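Local coordinates for 3-keto-5-aminohexanoate cleavage protein (Burkholderia xenovorans LB400, PDB 3E02) that binds zinc and probably cleaves beta-keto acids such as 3-keto-5-aminohexanoate, at residues E172-G177 against Q198-I203. Sequence-based numbering, arbitrary orientation.
Sequences ECYDVG and QCVFGI. With EDO (1,2-ethanediol), chain J; EDO (1,2-ethanediol), chain D.
C173 is gripped through both its backbone polar atoms: its N gives a nearly straight hydrogen bond to Q198 O (2.8 Å, 177° at the hydrogen), and its O accepts one from V200 N at 2.9 Å. The same carbonyl takes a CA-H...O contact from C199. These bonds tie two neighbouring parallel strands, 168-173 and 195-201, which with helix 176-187 make a beta-alpha-beta unit of the TIM barrel. E172 and Q198 lie side by side, pointing the same way on one face of the sheet; E172 OE1 lies 3.2 Å from Q198 CG. The E172 side chain comes within about 5 Å of that of the zinc ligand H50. Just past the strand, Y174 has its ring beside the backbone N (chi1 -63°), where V200 covers one face: V200 CB sits 4.1 Å from the ring centroid, a CH-pi contact, and V200 CG1 comes to 3.5 Å from Y174 CE2. At the ring's phenol end, Y174 OH hydrogen-bonds N113 and, weakly, the O2 of an ethanediol, which sits at the ring edge in its plane. I203 CG1 brushes the ring edge, 4.4 Å from Y174 CD2, while I203 O accepts a hydrogen bond from a second ethanediol.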
ATOM      1  N   GLU A 172      -4.133 -18.239  13.220  1.00 34.68           N
ATOM      2  CA  GLU A 172      -2.783 -18.082  12.642  1.00 35.20           C
ATOM      3  C   GLU A 172      -2.922 -17.884  11.145  1.00 34.56           C
ATOM      4  O   GLU A 172      -3.359 -18.789  10.445  1.00 35.08           O
ATOM      5  CB  GLU A 172      -1.862 -19.279  12.881  1.00 36.36           C
ATOM      6  CG  GLU A 172      -1.929 -19.933  14.227  1.00 42.58           C
ATOM      7  CD  GLU A 172      -1.695 -19.004  15.375  1.00 52.80           C
ATOM      8  OE1 GLU A 172      -1.011 -17.979  15.225  1.00 57.06           O
ATOM      9  OE2 GLU A 172      -2.185 -19.338  16.455  1.00 56.93           O
ATOM     10  N   CYS A 173      -2.538 -16.702  10.671  1.00 34.57           N
ATOM     11  CA  CYS A 173      -2.659 -16.302   9.275  1.00 34.78           C
ATOM     12  C   CYS A 173      -1.254 -16.088   8.708  1.00 34.44           C
ATOM     13  O   CYS A 173      -0.589 -15.125   9.063  1.00 34.02           O
ATOM     14  CB  CYS A 173      -3.499 -15.025   9.209  1.00 34.13           C
ATOM     15  SG  CYS A 173      -5.204 -15.237   9.851  1.00 37.10           S
ATOM     16  N   TYR A 174      -0.810 -17.016   7.859  1.00 34.34           N
ATOM     17  CA  TYR A 174       0.526 -17.019   7.238  1.00 34.71           C
ATOM     18  C   TYR A 174       0.590 -16.304   5.890  1.00 34.78           C
ATOM     19  O   TYR A 174       1.657 -16.211   5.307  1.00 36.35           O
ATOM     20  CB  TYR A 174       1.010 -18.455   7.005  1.00 34.66           C
ATOM     21  CG  TYR A 174       1.184 -19.267   8.245  1.00 36.12           C
ATOM     22  CD1 TYR A 174       0.082 -19.845   8.875  1.00 40.22           C
ATOM     23  CD2 TYR A 174       2.451 -19.495   8.793  1.00 37.73           C
ATOM     24  CE1 TYR A 174       0.216 -20.598  10.032  1.00 36.36           C
ATOM     25  CE2 TYR A 174       2.600 -20.273   9.965  1.00 39.68           C
ATOM     26  CZ  TYR A 174       1.468 -20.822  10.565  1.00 42.17           C
ATOM     27  OH  TYR A 174       1.559 -21.593  11.698  1.00 44.89           O
ATOM     28  N   ASP A 175      -0.550 -15.884   5.360  1.00 34.59           N
ATOM     29  CA  ASP A 175      -0.584 -15.191   4.078  1.00 34.13           C
ATOM     30  C   ASP A 175      -1.921 -14.470   3.942  1.00 33.92           C
ATOM     31  O   ASP A 175      -2.844 -14.716   4.717  1.00 32.35           O
ATOM     32  CB  ASP A 175      -0.365 -16.201   2.929  1.00 34.90           C
ATOM     33  CG  ASP A 175       0.358 -15.599   1.735  1.00 36.15           C
ATOM     34  OD1 ASP A 175       0.414 -14.354   1.574  1.00 36.07           O
ATOM     35  OD2 ASP A 175       0.830 -16.390   0.909  1.00 36.34           O
ATOM     36  N   VAL A 176      -2.031 -13.609   2.938  1.00 33.64           N
ATOM     37  CA  VAL A 176      -3.239 -12.789   2.744  1.00 33.65           C
ATOM     38  C   VAL A 176      -4.490 -13.655   2.526  1.00 33.63           C
ATOM     39  O   VAL A 176      -5.553 -13.337   3.062  1.00 33.41           O
ATOM     40  CB  VAL A 176      -3.068 -11.782   1.583  1.00 34.66           C
ATOM     41  CG1 VAL A 176      -4.323 -10.909   1.428  1.00 32.92           C
ATOM     42  CG2 VAL A 176      -1.794 -10.915   1.810  1.00 33.62           C
ATOM     43  N   GLY A 177      -4.342 -14.767   1.801  1.00 33.41           N
ATOM     44  CA  GLY A 177      -5.456 -15.690   1.544  1.00 33.25           C
ATOM     45  C   GLY A 177      -6.083 -16.248   2.818  1.00 32.90           C
ATOM     46  O   GLY A 177      -7.279 -16.535   2.850  1.00 32.38           O
ATOM     47  N   GLN A 198      -3.524 -13.583  14.380  1.00 38.76           N
ATOM     48  CA  GLN A 198      -2.075 -13.655  14.538  0.50 38.61           C
ATOM     49  C   GLN A 198      -1.441 -13.772  13.136  1.00 39.46           C
ATOM     50  O   GLN A 198      -1.504 -14.849  12.517  1.00 40.46           O
ATOM     51  CB  GLN A 198      -1.713 -14.866  15.409  0.50 38.33           C
ATOM     52  CG  GLN A 198      -0.227 -14.981  15.824  0.50 39.77           C
ATOM     53  CD  GLN A 198       0.155 -13.989  16.887  0.50 37.65           C
ATOM     54  OE1 GLN A 198       0.954 -13.104  16.662  0.50 39.39           O
ATOM     55  NE2 GLN A 198      -0.454 -14.109  18.046  0.50 42.19           N
ATOM     56  N   CYS A 199      -0.837 -12.686  12.646  1.00 37.76           N
ATOM     57  CA  CYS A 199      -0.166 -12.689  11.342  1.00 37.05           C
ATOM     58  C   CYS A 199       1.254 -13.225  11.536  1.00 36.34           C
ATOM     59  O   CYS A 199       1.969 -12.771  12.430  1.00 36.71           O
ATOM     60  CB  CYS A 199      -0.169 -11.307  10.728  1.00 36.36           C
ATOM     61  SG  CYS A 199      -1.869 -10.734  10.436  1.00 40.48           S
ATOM     62  N   VAL A 200       1.655 -14.163  10.678  1.00 34.96           N
ATOM     63  CA  VAL A 200       2.918 -14.902  10.802  1.00 35.22           C
ATOM     64  C   VAL A 200       3.821 -14.619   9.618  1.00 34.98           C
ATOM     65  O   VAL A 200       3.470 -14.947   8.478  1.00 34.75           O
ATOM     66  CB  VAL A 200       2.640 -16.419  10.887  1.00 35.29           C
ATOM     67  CG1 VAL A 200       3.925 -17.187  11.082  1.00 35.87           C
ATOM     68  CG2 VAL A 200       1.635 -16.725  12.015  1.00 35.18           C
ATOM     69  N   PHE A 201       5.001 -14.045   9.894  1.00 34.93           N
ATOM     70  CA  PHE A 201       5.935 -13.617   8.841  1.00 34.73           C
ATOM     71  C   PHE A 201       7.267 -14.351   8.863  1.00 35.56           C
ATOM     72  O   PHE A 201       7.787 -14.672   9.924  1.00 35.63           O
ATOM     73  CB  PHE A 201       6.207 -12.122   8.974  1.00 34.11           C
ATOM     74  CG  PHE A 201       4.971 -11.292   8.909  1.00 33.64           C
ATOM     75  CD1 PHE A 201       4.252 -11.013  10.070  1.00 30.67           C
ATOM     76  CD2 PHE A 201       4.476 -10.841   7.686  1.00 33.40           C
ATOM     77  CE1 PHE A 201       3.060 -10.297  10.014  1.00 33.19           C
ATOM     78  CE2 PHE A 201       3.287 -10.099   7.625  1.00 34.38           C
ATOM     79  CZ  PHE A 201       2.586  -9.832   8.792  1.00 34.24           C
ATOM     80  N   GLY A 202       7.801 -14.607   7.669  1.00 35.69           N
ATOM     81  CA  GLY A 202       9.131 -15.188   7.523  1.00 36.33           C
ATOM     82  C   GLY A 202       9.259 -16.682   7.349  1.00 36.77           C
ATOM     83  O   GLY A 202      10.378 -17.167   7.283  1.00 36.25           O
ATOM     84  N   ILE A 203       8.151 -17.417   7.261  1.00 36.04           N
ATOM     85  CA  ILE A 203       8.216 -18.860   7.010  1.00 36.22           C
ATOM     86  C   ILE A 203       8.324 -19.053   5.496  1.00 36.05           C
ATOM     87  O   ILE A 203       7.575 -18.425   4.746  1.00 34.88           O
ATOM     88  CB  ILE A 203       6.970 -19.610   7.533  1.00 38.02           C
ATOM     89  CG1 ILE A 203       6.815 -19.435   9.056  1.00 40.07           C
ATOM     90  CG2 ILE A 203       7.012 -21.109   7.148  1.00 35.43           C
ATOM     91  CD1 ILE A 203       7.932 -20.056   9.885  1.00 40.52           C
TER
HETATM   92  C1  EDO J 319      11.153 -16.269   3.016  1.00 44.33           C
HETATM   93  O1  EDO J 319      11.385 -17.125   4.154  1.00 50.40           O
HETATM   94  C2  EDO J 319       9.671 -16.087   2.690  1.00 43.06           C
HETATM   95  O2  EDO J 319       8.786 -16.171   3.818  1.00 37.35           O
HETATM   96  C1  EDO D 313       6.574 -20.638  14.311  1.00 45.85           C
HETATM   97  O1  EDO D 313       7.567 -19.612  14.192  1.00 38.40           O
HETATM   98  C2  EDO D 313       5.454 -20.372  13.311  1.00 46.76           C
HETATM   99  O2  EDO D 313       4.633 -21.538  13.165  1.00 48.83           O